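Local structure of ATP-dependent DNA ligase (Mycobacterium tuberculosis, 6NHX) at residues 39-44 / 73-78. The protein joins DNA ends in an ATP-dependent reaction, serving with Ku in the error-prone repair of double-strand breaks by non-homologous end joining. The protein carries 1 engineered substitution. Residues are numbered along the deposited sequence; the frame is centred on the assembly and turned at random.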
ATOM      1  N   VAL A  39       2.114  13.996  -8.266  1.00 15.94           N
ATOM      2  CA  VAL A  39       1.483  15.259  -7.896  1.00 16.65           C
ATOM      3  C   VAL A  39       2.146  16.384  -8.682  1.00 18.04           C
ATOM      4  O   VAL A  39       3.364  16.578  -8.584  1.00 16.62           O
ATOM      5  CB  VAL A  39       1.612  15.527  -6.392  1.00 15.78           C
ATOM      6  CG1 VAL A  39       1.054  16.918  -6.029  1.00 20.10           C
ATOM      7  CG2 VAL A  39       0.937  14.410  -5.587  1.00 16.79           C
ATOM      8  N   GLU A  40       1.354  17.124  -9.442  1.00 16.79           N
ATOM      9  CA  GLU A  40       1.825  18.314 -10.132  1.00 17.85           C
ATOM     10  C   GLU A  40       1.280  19.527  -9.398  1.00 20.46           C
ATOM     11  O   GLU A  40       0.063  19.681  -9.284  1.00 22.62           O
ATOM     12  CB  GLU A  40       1.327  18.322 -11.574  1.00 16.05           C
ATOM     13  CG  GLU A  40       1.751  19.535 -12.374  1.00 20.47           C
ATOM     14  CD  GLU A  40       0.974  19.621 -13.654  1.00 24.78           C
ATOM     15  OE1 GLU A  40       1.561  19.345 -14.714  1.00 22.03           O
ATOM     16  OE2 GLU A  40      -0.234  19.941 -13.597  1.00 28.28           O
ATOM     17  N   ALA A  41       2.172  20.376  -8.901  1.00 17.71           N
ATOM     18  CA  ALA A  41       1.788  21.639  -8.279  1.00 19.24           C
ATOM     19  C   ALA A  41       2.246  22.793  -9.162  1.00 20.27           C
ATOM     20  O   ALA A  41       3.437  22.894  -9.471  1.00 21.93           O
ATOM     21  CB  ALA A  41       2.437  21.743  -6.898  1.00 26.07           C
ATOM     22  N   ASP A  42       1.307  23.653  -9.562  1.00 21.77           N
ATOM     23  CA  ASP A  42       1.608  24.810 -10.395  1.00 27.62           C
ATOM     24  C   ASP A  42       0.612  25.906 -10.052  1.00 36.05           C
ATOM     25  O   ASP A  42      -0.593  25.642  -9.987  1.00 47.02           O
ATOM     26  CB  ASP A  42       1.469  24.451 -11.877  1.00 27.97           C
ATOM     27  CG  ASP A  42       2.125  25.473 -12.792  1.00 31.82           C
ATOM     28  OD1 ASP A  42       2.857  26.351 -12.289  1.00 33.00           O
ATOM     29  OD2 ASP A  42       1.906  25.395 -14.016  1.00 44.72           O
ATOM     30  N   HIS A  43       1.113  27.123  -9.832  1.00 33.74           N
ATOM     31  CA  HIS A  43       0.264  28.286  -9.553  1.00 34.18           C
ATOM     32  C   HIS A  43      -0.673  28.028  -8.376  1.00 40.33           C
ATOM     33  O   HIS A  43      -1.839  28.432  -8.377  1.00 42.61           O
ATOM     34  CB  HIS A  43      -0.495  28.745 -10.800  1.00 32.32           C
ATOM     35  CG  HIS A  43       0.342  29.548 -11.748  1.00 46.80           C
ATOM     36  ND1 HIS A  43       1.222  28.970 -12.636  1.00 50.44           N
ATOM     37  CD2 HIS A  43       0.442  30.886 -11.937  1.00 50.48           C
ATOM     38  CE1 HIS A  43       1.825  29.915 -13.336  1.00 50.82           C
ATOM     39  NE2 HIS A  43       1.369  31.087 -12.931  1.00 50.80           N
ATOM     40  N   GLY A  44      -0.152  27.340  -7.361  1.00 46.01           N
ATOM     41  CA  GLY A  44      -0.929  26.988  -6.193  1.00 50.99           C
ATOM     42  C   GLY A  44      -1.948  25.891  -6.401  1.00 59.40           C
ATOM     43  O   GLY A  44      -2.594  25.481  -5.429  1.00 66.10           O
ATOM     44  N   HIS A  73       6.063  27.933  -6.879  1.00 27.06           N
ATOM     45  CA  HIS A  73       6.823  26.845  -7.476  1.00 27.61           C
ATOM     46  C   HIS A  73       6.006  26.110  -8.533  1.00 21.17           C
ATOM     47  O   HIS A  73       4.772  26.087  -8.512  1.00 24.15           O
ATOM     48  CB  HIS A  73       7.238  25.830  -6.406  1.00 26.91           C
ATOM     49  CG  HIS A  73       8.305  26.312  -5.475  1.00 27.67           C
ATOM     50  ND1 HIS A  73       9.615  26.487  -5.865  1.00 26.46           N
ATOM     51  CD2 HIS A  73       8.260  26.632  -4.159  1.00 27.60           C
ATOM     52  CE1 HIS A  73      10.327  26.910  -4.836  1.00 31.52           C
ATOM     53  NE2 HIS A  73       9.530  26.998  -3.787  1.00 27.36           N
ATOM     54  N   HIS A  74       6.724  25.453  -9.444  1.00 20.89           N
ATOM     55  CA  HIS A  74       6.132  24.457 -10.330  1.00 19.93           C
ATOM     56  C   HIS A  74       6.904  23.166 -10.099  1.00 16.30           C
ATOM     57  O   HIS A  74       8.090  23.087 -10.436  1.00 16.21           O
ATOM     58  CB  HIS A  74       6.225  24.901 -11.785  1.00 17.85           C
ATOM     59  CG  HIS A  74       5.749  23.874 -12.766  1.00 18.37           C
ATOM     60  ND1 HIS A  74       5.950  24.004 -14.124  1.00 24.09           N
ATOM     61  CD2 HIS A  74       5.087  22.706 -12.593  1.00 19.43           C
ATOM     62  CE1 HIS A  74       5.437  22.955 -14.742  1.00 21.72           C
ATOM     63  NE2 HIS A  74       4.911  22.151 -13.837  1.00 26.69           N
ATOM     64  N   VAL A  75       6.258  22.174  -9.483  1.00 16.61           N
ATOM     65  CA  VAL A  75       6.938  20.934  -9.134  1.00 15.42           C
ATOM     66  C   VAL A  75       6.111  19.723  -9.533  1.00 15.89           C
ATOM     67  O   VAL A  75       4.880  19.783  -9.644  1.00 16.81           O
ATOM     68  CB  VAL A  75       7.316  20.830  -7.637  1.00 26.11           C
ATOM     69  CG1 VAL A  75       8.291  21.924  -7.244  1.00 25.28           C
ATOM     70  CG2 VAL A  75       6.068  20.853  -6.766  1.00 26.22           C
ATOM     71  N   VAL A  76       6.807  18.614  -9.756  1.00 13.86           N
ATOM     72  CA  VAL A  76       6.190  17.299  -9.849  1.00 15.60           C
ATOM     73  C   VAL A  76       6.811  16.433  -8.767  1.00 14.25           C
ATOM     74  O   VAL A  76       8.036  16.285  -8.703  1.00 14.20           O
ATOM     75  CB  VAL A  76       6.379  16.675 -11.237  1.00 16.41           C
ATOM     76  CG1 VAL A  76       5.869  15.244 -11.245  1.00 15.78           C
ATOM     77  CG2 VAL A  76       5.670  17.497 -12.298  1.00 14.87           C
ATOM     78  N   LEU A  77       5.965  15.894  -7.897  1.00 15.29           N
ATOM     79  CA  LEU A  77       6.385  15.045  -6.799  1.00 13.90           C
ATOM     80  C   LEU A  77       5.847  13.641  -7.005  1.00 13.22           C
ATOM     81  O   LEU A  77       4.837  13.427  -7.683  1.00 14.76           O
ATOM     82  CB  LEU A  77       5.833  15.574  -5.471  1.00 15.66           C
ATOM     83  CG  LEU A  77       6.208  17.028  -5.202  1.00 14.65           C
ATOM     84  CD1 LEU A  77       5.138  17.690  -4.353  1.00 19.13           C
ATOM     85  CD2 LEU A  77       7.555  17.091  -4.526  1.00 18.24           C
ATOM     86  N   ASP A  78       6.556  12.688  -6.425  1.00 13.80           N
ATOM     87  CA  ASP A  78       6.134  11.298  -6.334  1.00 13.47           C
ATOM     88  C   ASP A  78       6.011  10.962  -4.858  1.00 14.01           C
ATOM     89  O   ASP A  78       6.847  11.372  -4.052  1.00 13.72           O
ATOM     90  CB  ASP A  78       7.204  10.423  -6.986  1.00 13.04           C
ATOM     91  CG  ASP A  78       6.808   8.958  -7.110  1.00 14.07           C
ATOM     92  OD1 ASP A  78       5.650   8.576  -6.826  1.00 15.31           O
ATOM     93  OD2 ASP A  78       7.699   8.171  -7.512  1.00 14.89           O
TER
HETATM   94  O   HOH W   1       4.087  19.699 -14.823  1.00 28.58           O
HETATM   95  O   HOH W   2       3.521  28.706  -9.625  1.00 31.95           O
HETATM   96  O   HOH W   3       2.435  25.633  -6.855  1.00 32.23           O
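Asp42 lays its carboxylate over one face of the His74 imidazole: the two planes lie 14° apart, with Asp42 CG 4.0 Å from His74 CG and displaced toward the rim of the ring. Both residues lie on the same face of the sheet, with Glu40 and Val76, and having CG anti to the backbone N in both lets the two flat groups overlap. The contact is a stack rather than a salt bridge, since Asp42 OD2 and His74 ND1 remain 4.3 Å apart. At the ring's edge, a water lying in its plane sits 2.8 Å from His74 NE2 and donates to Glu40 OE1; the extended Glu40 chain brings CG to the ring's edge and OE1 within reach of this shared water, while Glu40 OE2 is held by a salt bridge to Arg47. Tyr113 meets the His74 ring as well.

Beneath these polar groups, strands 35-42 and 74-82 are neighbours in the antiparallel five-stranded sheet of the nucleotidyltransferase domain of the ligase, their local axes antiparallel at 164°. Val39-Leu77 and Ala41-Val75 are hydrogen-bonded pairs; in the first, Leu77 N is hydrogen-bonded to Val39 O at 2.8 Å, and Ala41 N to Val75 O measures 2.9 Å. Glu40-Val76 is a non-hydrogen-bonded pair between them.

The face carrying Val39, Ala41, Val75 and Leu77 is apolar. Ala41 CB packs on Val75 CG2 at 3.7 Å, the methyl that lies between the backbone N and the carbonyl carbon, while Val39 and Leu77 meet more loosely at their CB atoms. Helix 124-136 covers this side through Leu131 on Leu77 and Leu134 on Val75. Just past the end of strand 35-42, two waters each donate to His73 O, one accepting from His43 N and the other from Gly44 N.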